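Local coordinates for protein dihydroxyacetone kinase (Citrobacter freundii, PDB 1UN8) that phosphorylates dihydroxyacetone with ATP and a divalent metal ion, and holds a phospholipid inside the alpha-helical barrel of its C-terminal domain, at residues S390-L402 against I420-S432. Numbering follows the deposited sequence.
Sequences STFAAAAREIASL and IGERLTVVMGGSS. With MYY ((2R)-3-(phosphonooxy)-2-(tetradecanoyloxy)propyl palmitate), chain C.
In the eight-helix barrel that encloses the phospholipid, helix 388-404 packs on the end of helix 413-427 where Ala395 faces Leu424. The axes of segments 390-402 and 420-427 approach to 8.8 Å, with 134° between their N-to-C directions, roughly antiparallel but oblique. Ala395 CB lies 3.3 Å from Leu424 CD2. The same Ala395 CB is 3.4 Å from MYY C37 of the lipid. Next along the wall, Ile399 and Ile420 cross at about a right angle, with Ile399 CD1 3.8 Å from Ile420 CG1. Ile420 CD1 also touches the lipid chain at C32. Away from the lipid, Val427 spreads its two methyls: CG1 packs on Ala394 CB, and CG2 lies 3.4 Å from Glu398 CG. Glu398 has CG anti to its backbone N (chi1 179°) and bends at chi2 (51°), bringing the carboxylate to Arg423. The Glu398 OE2 to Arg423 NH1 salt bridge is 2.5 Å long, but its hydrogen bond is bent and weak. Ser432 comes from the following helix, 430-448; its OG sits at the Phe392 ring edge, 3.7 Å from Phe392 CE1. Met428 SD approaches that ring obliquely, a Met-aromatic contact. The inner side is thus apolar and suits an acyl chain, while charge pairing lies beside Val427, away from the lipid. The Phe392–Ser432 contact links this lipid-lined wall to the nucleotide site.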
ATOM      1  N   SER A 390       0.521 -43.498 -15.064  1.00 59.12           N
ATOM      2  CA  SER A 390       0.746 -43.876 -13.671  1.00 58.07           C
ATOM      3  C   SER A 390      -0.358 -43.352 -12.754  1.00 57.19           C
ATOM      4  O   SER A 390      -0.792 -44.043 -11.832  1.00 56.19           O
ATOM      5  CB  SER A 390       2.109 -43.350 -13.201  1.00 58.35           C
ATOM      6  OG  SER A 390       3.165 -43.933 -13.948  1.00 57.72           O
ATOM      7  N   THR A 391      -0.802 -42.125 -13.005  1.00 57.08           N
ATOM      8  CA  THR A 391      -1.860 -41.522 -12.206  1.00 55.62           C
ATOM      9  C   THR A 391      -3.128 -42.365 -12.331  1.00 55.43           C
ATOM     10  O   THR A 391      -3.761 -42.711 -11.334  1.00 54.31           O
ATOM     11  CB  THR A 391      -2.153 -40.091 -12.679  1.00 55.47           C
ATOM     12  OG1 THR A 391      -0.943 -39.323 -12.655  1.00 56.60           O
ATOM     13  CG2 THR A 391      -3.183 -39.429 -11.774  1.00 55.51           C
ATOM     14  N   PHE A 392      -3.491 -42.699 -13.566  1.00 55.60           N
ATOM     15  CA  PHE A 392      -4.679 -43.505 -13.825  1.00 55.21           C
ATOM     16  C   PHE A 392      -4.500 -44.913 -13.285  1.00 55.14           C
ATOM     17  O   PHE A 392      -5.446 -45.509 -12.766  1.00 54.77           O
ATOM     18  CB  PHE A 392      -4.971 -43.563 -15.328  1.00 56.19           C
ATOM     19  CG  PHE A 392      -5.667 -42.342 -15.866  1.00 56.58           C
ATOM     20  CD1 PHE A 392      -5.559 -41.118 -15.226  1.00 55.81           C
ATOM     21  CD2 PHE A 392      -6.399 -42.415 -17.041  1.00 58.06           C
ATOM     22  CE1 PHE A 392      -6.171 -39.982 -15.754  1.00 57.58           C
ATOM     23  CE2 PHE A 392      -7.015 -41.284 -17.575  1.00 59.54           C
ATOM     24  CZ  PHE A 392      -6.900 -40.065 -16.928  1.00 58.09           C
ATOM     25  N   ALA A 393      -3.290 -45.447 -13.411  1.00 55.48           N
ATOM     26  CA  ALA A 393      -2.998 -46.793 -12.916  1.00 55.83           C
ATOM     27  C   ALA A 393      -3.140 -46.803 -11.397  1.00 55.72           C
ATOM     28  O   ALA A 393      -3.644 -47.767 -10.811  1.00 55.82           O
ATOM     29  CB  ALA A 393      -1.577 -47.217 -13.322  1.00 55.82           C
ATOM     30  N   ALA A 394      -2.697 -45.721 -10.769  1.00 55.33           N
ATOM     31  CA  ALA A 394      -2.774 -45.593  -9.319  1.00 56.21           C
ATOM     32  C   ALA A 394      -4.218 -45.749  -8.854  1.00 56.44           C
ATOM     33  O   ALA A 394      -4.498 -46.452  -7.885  1.00 56.98           O
ATOM     34  CB  ALA A 394      -2.222 -44.231  -8.878  1.00 55.32           C
ATOM     35  N   ALA A 395      -5.136 -45.091  -9.551  1.00 56.84           N
ATOM     36  CA  ALA A 395      -6.543 -45.163  -9.194  1.00 57.27           C
ATOM     37  C   ALA A 395      -7.130 -46.529  -9.513  1.00 57.75           C
ATOM     38  O   ALA A 395      -7.899 -47.085  -8.726  1.00 57.78           O
ATOM     39  CB  ALA A 395      -7.307 -44.100  -9.929  1.00 59.44           C
ATOM     40  N   ALA A 396      -6.777 -47.068 -10.674  1.00 57.84           N
ATOM     41  CA  ALA A 396      -7.287 -48.372 -11.064  1.00 57.51           C
ATOM     42  C   ALA A 396      -6.931 -49.408 -10.002  1.00 58.55           C
ATOM     43  O   ALA A 396      -7.811 -50.077  -9.463  1.00 57.62           O
ATOM     44  CB  ALA A 396      -6.712 -48.778 -12.403  1.00 58.06           C
ATOM     45  N   ARG A 397      -5.641 -49.520  -9.690  1.00 59.32           N
ATOM     46  CA  ARG A 397      -5.172 -50.488  -8.700  1.00 60.26           C
ATOM     47  C   ARG A 397      -5.799 -50.309  -7.325  1.00 60.01           C
ATOM     48  O   ARG A 397      -6.030 -51.285  -6.611  1.00 58.87           O
ATOM     49  CB  ARG A 397      -3.644 -50.436  -8.611  1.00 60.81           C
ATOM     50  CG  ARG A 397      -2.986 -50.973  -9.868  1.00 63.16           C
ATOM     51  CD  ARG A 397      -1.576 -50.445 -10.089  1.00 65.51           C
ATOM     52  NE  ARG A 397      -1.117 -50.778 -11.436  1.00 67.17           N
ATOM     53  CZ  ARG A 397      -0.055 -50.233 -12.025  1.00 69.13           C
ATOM     54  NH1 ARG A 397       0.669 -49.320 -11.382  1.00 69.40           N
ATOM     55  NH2 ARG A 397       0.273 -50.590 -13.266  1.00 69.00           N
ATOM     56  N   GLU A 398      -6.087 -49.067  -6.953  1.00 60.87           N
ATOM     57  CA  GLU A 398      -6.699 -48.795  -5.657  1.00 60.63           C
ATOM     58  C   GLU A 398      -8.084 -49.412  -5.626  1.00 60.39           C
ATOM     59  O   GLU A 398      -8.481 -50.018  -4.631  1.00 61.32           O
ATOM     60  CB  GLU A 398      -6.792 -47.285  -5.412  1.00 61.42           C
ATOM     61  CG  GLU A 398      -7.443 -46.880  -4.082  1.00 63.21           C
ATOM     62  CD  GLU A 398      -6.839 -47.584  -2.865  1.00 63.90           C
ATOM     63  OE1 GLU A 398      -5.612 -47.845  -2.855  1.00 63.73           O
ATOM     64  OE2 GLU A 398      -7.600 -47.864  -1.908  1.00 63.96           O
ATOM     65  N   ILE A 399      -8.828 -49.264  -6.717  1.00 59.64           N
ATOM     66  CA  ILE A 399     -10.170 -49.830  -6.768  1.00 59.04           C
ATOM     67  C   ILE A 399     -10.103 -51.339  -7.005  1.00 59.42           C
ATOM     68  O   ILE A 399     -10.990 -52.077  -6.581  1.00 59.38           O
ATOM     69  CB  ILE A 399     -11.017 -49.174  -7.877  1.00 57.27           C
ATOM     70  CG1 ILE A 399     -11.030 -47.660  -7.689  1.00 55.22           C
ATOM     71  CG2 ILE A 399     -12.442 -49.708  -7.827  1.00 55.79           C
ATOM     72  CD1 ILE A 399     -11.651 -47.218  -6.407  1.00 53.33           C
ATOM     73  N   ALA A 400      -9.045 -51.785  -7.681  1.00 60.54           N
ATOM     74  CA  ALA A 400      -8.847 -53.206  -7.963  1.00 61.49           C
ATOM     75  C   ALA A 400      -8.552 -53.914  -6.650  1.00 62.05           C
ATOM     76  O   ALA A 400      -9.095 -54.985  -6.365  1.00 61.15           O
ATOM     77  CB  ALA A 400      -7.680 -53.394  -8.922  1.00 61.65           C
ATOM     78  N   SER A 401      -7.673 -53.303  -5.861  1.00 63.27           N
ATOM     79  CA  SER A 401      -7.296 -53.840  -4.564  1.00 63.67           C
ATOM     80  C   SER A 401      -8.571 -54.031  -3.748  1.00 63.68           C
ATOM     81  O   SER A 401      -8.900 -55.146  -3.344  1.00 63.95           O
ATOM     82  CB  SER A 401      -6.355 -52.869  -3.849  1.00 64.03           C
ATOM     83  OG  SER A 401      -5.970 -53.383  -2.587  1.00 65.98           O
ATOM     84  N   LEU A 402      -9.295 -52.943  -3.516  1.00 63.14           N
ATOM     85  CA  LEU A 402     -10.541 -53.020  -2.764  1.00 62.35           C
ATOM     86  C   LEU A 402     -11.412 -54.135  -3.316  1.00 62.69           C
ATOM     87  O   LEU A 402     -12.024 -54.883  -2.562  1.00 62.36           O
ATOM     88  CB  LEU A 402     -11.290 -51.694  -2.838  1.00 62.75           C
ATOM     89  CG  LEU A 402     -10.655 -50.582  -2.000  1.00 63.62           C
ATOM     90  CD1 LEU A 402     -11.320 -49.241  -2.290  1.00 63.25           C
ATOM     91  CD2 LEU A 402     -10.775 -50.949  -0.526  1.00 62.13           C
ATOM     92  N   ILE A 420     -15.776 -44.786  -4.788  1.00 51.86           N
ATOM     93  CA  ILE A 420     -14.688 -44.573  -5.738  1.00 52.19           C
ATOM     94  C   ILE A 420     -14.383 -43.078  -5.748  1.00 52.92           C
ATOM     95  O   ILE A 420     -13.220 -42.669  -5.673  1.00 53.17           O
ATOM     96  CB  ILE A 420     -15.090 -45.029  -7.169  1.00 51.45           C
ATOM     97  CG1 ILE A 420     -15.276 -46.547  -7.195  1.00 50.47           C
ATOM     98  CG2 ILE A 420     -14.031 -44.613  -8.188  1.00 50.09           C
ATOM     99  CD1 ILE A 420     -15.892 -47.060  -8.475  1.00 49.69           C
ATOM    100  N   GLY A 421     -15.440 -42.274  -5.832  1.00 52.09           N
ATOM    101  CA  GLY A 421     -15.278 -40.835  -5.858  1.00 54.04           C
ATOM    102  C   GLY A 421     -14.470 -40.340  -4.677  1.00 55.10           C
ATOM    103  O   GLY A 421     -13.681 -39.397  -4.785  1.00 55.47           O
ATOM    104  N   GLU A 422     -14.658 -40.993  -3.540  1.00 55.72           N
ATOM    105  CA  GLU A 422     -13.949 -40.612  -2.337  1.00 56.42           C
ATOM    106  C   GLU A 422     -12.500 -41.073  -2.351  1.00 55.25           C
ATOM    107  O   GLU A 422     -11.612 -40.356  -1.910  1.00 55.38           O
ATOM    108  CB  GLU A 422     -14.647 -41.206  -1.118  1.00 58.75           C
ATOM    109  CG  GLU A 422     -14.074 -40.747   0.215  1.00 62.15           C
ATOM    110  CD  GLU A 422     -14.532 -41.618   1.377  1.00 64.68           C
ATOM    111  OE1 GLU A 422     -14.032 -42.762   1.509  1.00 64.61           O
ATOM    112  OE2 GLU A 422     -15.400 -41.158   2.153  1.00 66.02           O
ATOM    113  N   ARG A 423     -12.259 -42.262  -2.880  1.00 55.23           N
ATOM    114  CA  ARG A 423     -10.916 -42.819  -2.893  1.00 56.32           C
ATOM    115  C   ARG A 423      -9.933 -42.372  -3.984  1.00 55.45           C
ATOM    116  O   ARG A 423      -8.727 -42.364  -3.758  1.00 56.36           O
ATOM    117  CB  ARG A 423     -11.019 -44.347  -2.905  1.00 58.51           C
ATOM    118  CG  ARG A 423     -11.733 -44.950  -1.700  1.00 61.61           C
ATOM    119  CD  ARG A 423     -10.761 -45.700  -0.797  1.00 65.39           C
ATOM    120  NE  ARG A 423      -9.929 -44.791  -0.013  1.00 68.87           N
ATOM    121  CZ  ARG A 423      -8.656 -45.021   0.300  1.00 70.69           C
ATOM    122  NH1 ARG A 423      -8.057 -46.135  -0.109  1.00 71.53           N
ATOM    123  NH2 ARG A 423      -7.981 -44.137   1.025  1.00 71.06           N
ATOM    124  N   LEU A 424     -10.427 -41.993  -5.156  1.00 54.98           N
ATOM    125  CA  LEU A 424      -9.530 -41.608  -6.242  1.00 53.76           C
ATOM    126  C   LEU A 424      -8.540 -40.481  -5.945  1.00 54.12           C
ATOM    127  O   LEU A 424      -7.339 -40.670  -6.124  1.00 54.26           O
ATOM    128  CB  LEU A 424     -10.340 -41.290  -7.506  1.00 52.33           C
ATOM    129  CG  LEU A 424     -11.082 -42.489  -8.122  1.00 51.04           C
ATOM    130  CD1 LEU A 424     -11.690 -42.100  -9.464  1.00 48.62           C
ATOM    131  CD2 LEU A 424     -10.118 -43.657  -8.300  1.00 48.89           C
ATOM    132  N   THR A 425      -9.018 -39.325  -5.493  1.00 54.69           N
ATOM    133  CA  THR A 425      -8.119 -38.201  -5.200  1.00 56.09           C
ATOM    134  C   THR A 425      -7.045 -38.546  -4.178  1.00 57.58           C
ATOM    135  O   THR A 425      -5.966 -37.942  -4.166  1.00 59.61           O
ATOM    136  CB  THR A 425      -8.868 -36.978  -4.659  1.00 54.23           C
ATOM    137  OG1 THR A 425      -9.785 -37.398  -3.646  1.00 53.32           O
ATOM    138  CG2 THR A 425      -9.608 -36.269  -5.768  1.00 55.69           C
ATOM    139  N   VAL A 426      -7.338 -39.507  -3.312  1.00 57.68           N
ATOM    140  CA  VAL A 426      -6.376 -39.904  -2.296  1.00 58.33           C
ATOM    141  C   VAL A 426      -5.197 -40.634  -2.923  1.00 59.21           C
ATOM    142  O   VAL A 426      -4.061 -40.505  -2.471  1.00 59.77           O
ATOM    143  CB  VAL A 426      -7.031 -40.821  -1.243  1.00 59.72           C
ATOM    144  CG1 VAL A 426      -5.983 -41.335  -0.254  1.00 58.26           C
ATOM    145  CG2 VAL A 426      -8.123 -40.056  -0.514  1.00 58.34           C
ATOM    146  N   VAL A 427      -5.468 -41.398  -3.975  1.00 59.16           N
ATOM    147  CA  VAL A 427      -4.423 -42.156  -4.643  1.00 59.00           C
ATOM    148  C   VAL A 427      -3.938 -41.494  -5.934  1.00 58.84           C
ATOM    149  O   VAL A 427      -2.823 -41.745  -6.391  1.00 58.35           O
ATOM    150  CB  VAL A 427      -4.922 -43.576  -4.943  1.00 60.02           C
ATOM    151  CG1 VAL A 427      -3.854 -44.360  -5.691  1.00 62.24           C
ATOM    152  CG2 VAL A 427      -5.276 -44.271  -3.640  1.00 58.41           C
ATOM    153  N   MET A 428      -4.783 -40.654  -6.519  1.00 59.01           N
ATOM    154  CA  MET A 428      -4.448 -39.944  -7.745  1.00 58.57           C
ATOM    155  C   MET A 428      -4.121 -38.497  -7.426  1.00 58.61           C
ATOM    156  O   MET A 428      -4.989 -37.740  -6.975  1.00 59.47           O
ATOM    157  CB  MET A 428      -5.621 -39.967  -8.718  1.00 58.71           C
ATOM    158  CG  MET A 428      -5.527 -40.999  -9.816  1.00 58.87           C
ATOM    159  SD  MET A 428      -6.757 -40.659 -11.090  1.00 58.07           S
ATOM    160  CE  MET A 428      -8.290 -41.154 -10.225  1.00 56.15           C
ATOM    161  N   GLY A 429      -2.877 -38.106  -7.660  1.00 57.94           N
ATOM    162  CA  GLY A 429      -2.505 -36.735  -7.383  1.00 57.83           C
ATOM    163  C   GLY A 429      -2.908 -35.863  -8.550  1.00 58.03           C
ATOM    164  O   GLY A 429      -3.256 -36.371  -9.616  1.00 58.89           O
ATOM    165  N   GLY A 430      -2.888 -34.551  -8.347  1.00 57.71           N
ATOM    166  CA  GLY A 430      -3.212 -33.632  -9.423  1.00 56.78           C
ATOM    167  C   GLY A 430      -4.654 -33.592  -9.891  1.00 56.26           C
ATOM    168  O   GLY A 430      -5.501 -34.361  -9.422  1.00 55.72           O
ATOM    169  N   SER A 431      -4.907 -32.686 -10.836  1.00 54.51           N
ATOM    170  CA  SER A 431      -6.228 -32.475 -11.402  1.00 53.42           C
ATOM    171  C   SER A 431      -6.928 -33.736 -11.905  1.00 53.82           C
ATOM    172  O   SER A 431      -8.159 -33.810 -11.889  1.00 55.06           O
ATOM    173  CB  SER A 431      -6.144 -31.449 -12.531  1.00 51.82           C
ATOM    174  OG  SER A 431      -5.189 -31.839 -13.493  1.00 53.72           O
ATOM    175  N   SER A 432      -6.164 -34.722 -12.365  1.00 52.28           N
ATOM    176  CA  SER A 432      -6.777 -35.948 -12.846  1.00 51.70           C
ATOM    177  C   SER A 432      -7.566 -36.611 -11.720  1.00 50.37           C
ATOM    178  O   SER A 432      -8.715 -37.019 -11.907  1.00 48.37           O
ATOM    179  CB  SER A 432      -5.709 -36.916 -13.358  1.00 53.07           C
ATOM    180  OG  SER A 432      -5.247 -36.524 -14.636  1.00 58.04           O
TER
HETATM  181  C38 MYY C1551      -9.048 -43.529 -13.159  1.00 54.89           C
HETATM  182  C37 MYY C1551      -9.437 -44.841 -12.473  1.00 54.34           C
HETATM  183  C36 MYY C1551     -10.953 -45.055 -12.503  1.00 54.07           C
HETATM  184  C35 MYY C1551     -11.347 -46.382 -11.850  1.00 53.08           C
HETATM  185  C34 MYY C1551     -12.847 -46.652 -12.004  1.00 55.95           C
HETATM  186  C33 MYY C1551     -13.289 -47.977 -11.377  1.00 54.73           C
HETATM  187  C32 MYY C1551     -14.800 -48.189 -11.521  1.00 55.86           C
HETATM  188  C31 MYY C1551     -15.214 -48.422 -12.976  1.00 58.34           C
HETATM  189  C30 MYY C1551     -16.712 -48.225 -13.238  1.00 62.77           C
HETATM  190  C29 MYY C1551     -17.627 -49.346 -12.735  1.00 64.71           C
HETATM  191  C28 MYY C1551     -19.006 -49.222 -13.393  1.00 67.48           C
HETATM  192  C27 MYY C1551     -19.988 -50.327 -12.995  1.00 71.44           C
HETATM  193  C26 MYY C1551     -21.215 -50.371 -13.912  1.00 74.84           C
HETATM  194  C25 MYY C1551     -22.192 -51.473 -13.483  1.00 79.73           C
HETATM  195  C24 MYY C1551     -22.905 -52.152 -14.653  1.00 84.08           C
HETATM  196  C23 MYY C1551     -24.311 -51.628 -14.977  1.00 88.09           C
HETATM  197  O10 MYY C1551     -24.644 -50.478 -14.687  1.00 88.68           O
HETATM  198  O8  MYY C1551     -25.190 -52.473 -15.580  1.00 91.54           O
HETATM  199  C6  MYY C1551     -26.443 -51.843 -15.907  1.00 96.08           C
HETATM  200  C5  MYY C1551     -26.422 -51.353 -17.351  1.00 99.92           C
HETATM  201  C4  MYY C1551     -27.547 -52.004 -18.173  1.00104.11           C
HETATM  202  O6  MYY C1551     -27.663 -53.423 -17.969  1.00110.36           O
HETATM  203  P   MYY C1551     -26.673 -54.508 -18.645  1.00112.93           P
HETATM  204  O4  MYY C1551     -25.164 -54.030 -18.328  1.00112.74           O
HETATM  205  O3  MYY C1551     -26.912 -55.858 -17.794  1.00112.40           O
HETATM  206  O5  MYY C1551     -26.914 -54.731 -20.091  1.00112.35           O
HETATM  207  O7  MYY C1551     -25.102 -51.510 -17.907  1.00 98.18           O
HETATM  208  C7  MYY C1551     -24.876 -50.653 -18.942  1.00 94.62           C
HETATM  209  O9  MYY C1551     -25.753 -49.889 -19.340  1.00 96.62           O
HETATM  210  C8  MYY C1551     -23.503 -50.690 -19.624  1.00 90.22           C
HETATM  211  C9  MYY C1551     -22.809 -49.332 -19.512  1.00 84.63           C
HETATM  212  C10 MYY C1551     -21.415 -49.457 -18.890  1.00 80.60           C
HETATM  213  C11 MYY C1551     -20.704 -48.106 -18.789  1.00 77.49           C
HETATM  214  C12 MYY C1551     -19.349 -48.258 -18.094  1.00 74.38           C
HETATM  215  C13 MYY C1551     -18.647 -46.912 -17.900  1.00 72.91           C
HETATM  216  C14 MYY C1551     -17.474 -47.108 -16.938  1.00 71.59           C
HETATM  217  C15 MYY C1551     -16.802 -45.795 -16.534  1.00 70.19           C
HETATM  218  C16 MYY C1551     -15.741 -45.345 -17.541  1.00 68.53           C
HETATM  219  C17 MYY C1551     -14.807 -44.334 -16.874  1.00 67.01           C
HETATM  220  C18 MYY C1551     -13.480 -44.232 -17.630  1.00 66.15           C
HETATM  221  C19 MYY C1551     -12.437 -43.456 -16.823  1.00 63.64           C
HETATM  222  C20 MYY C1551     -11.062 -43.519 -17.493  1.00 62.52           C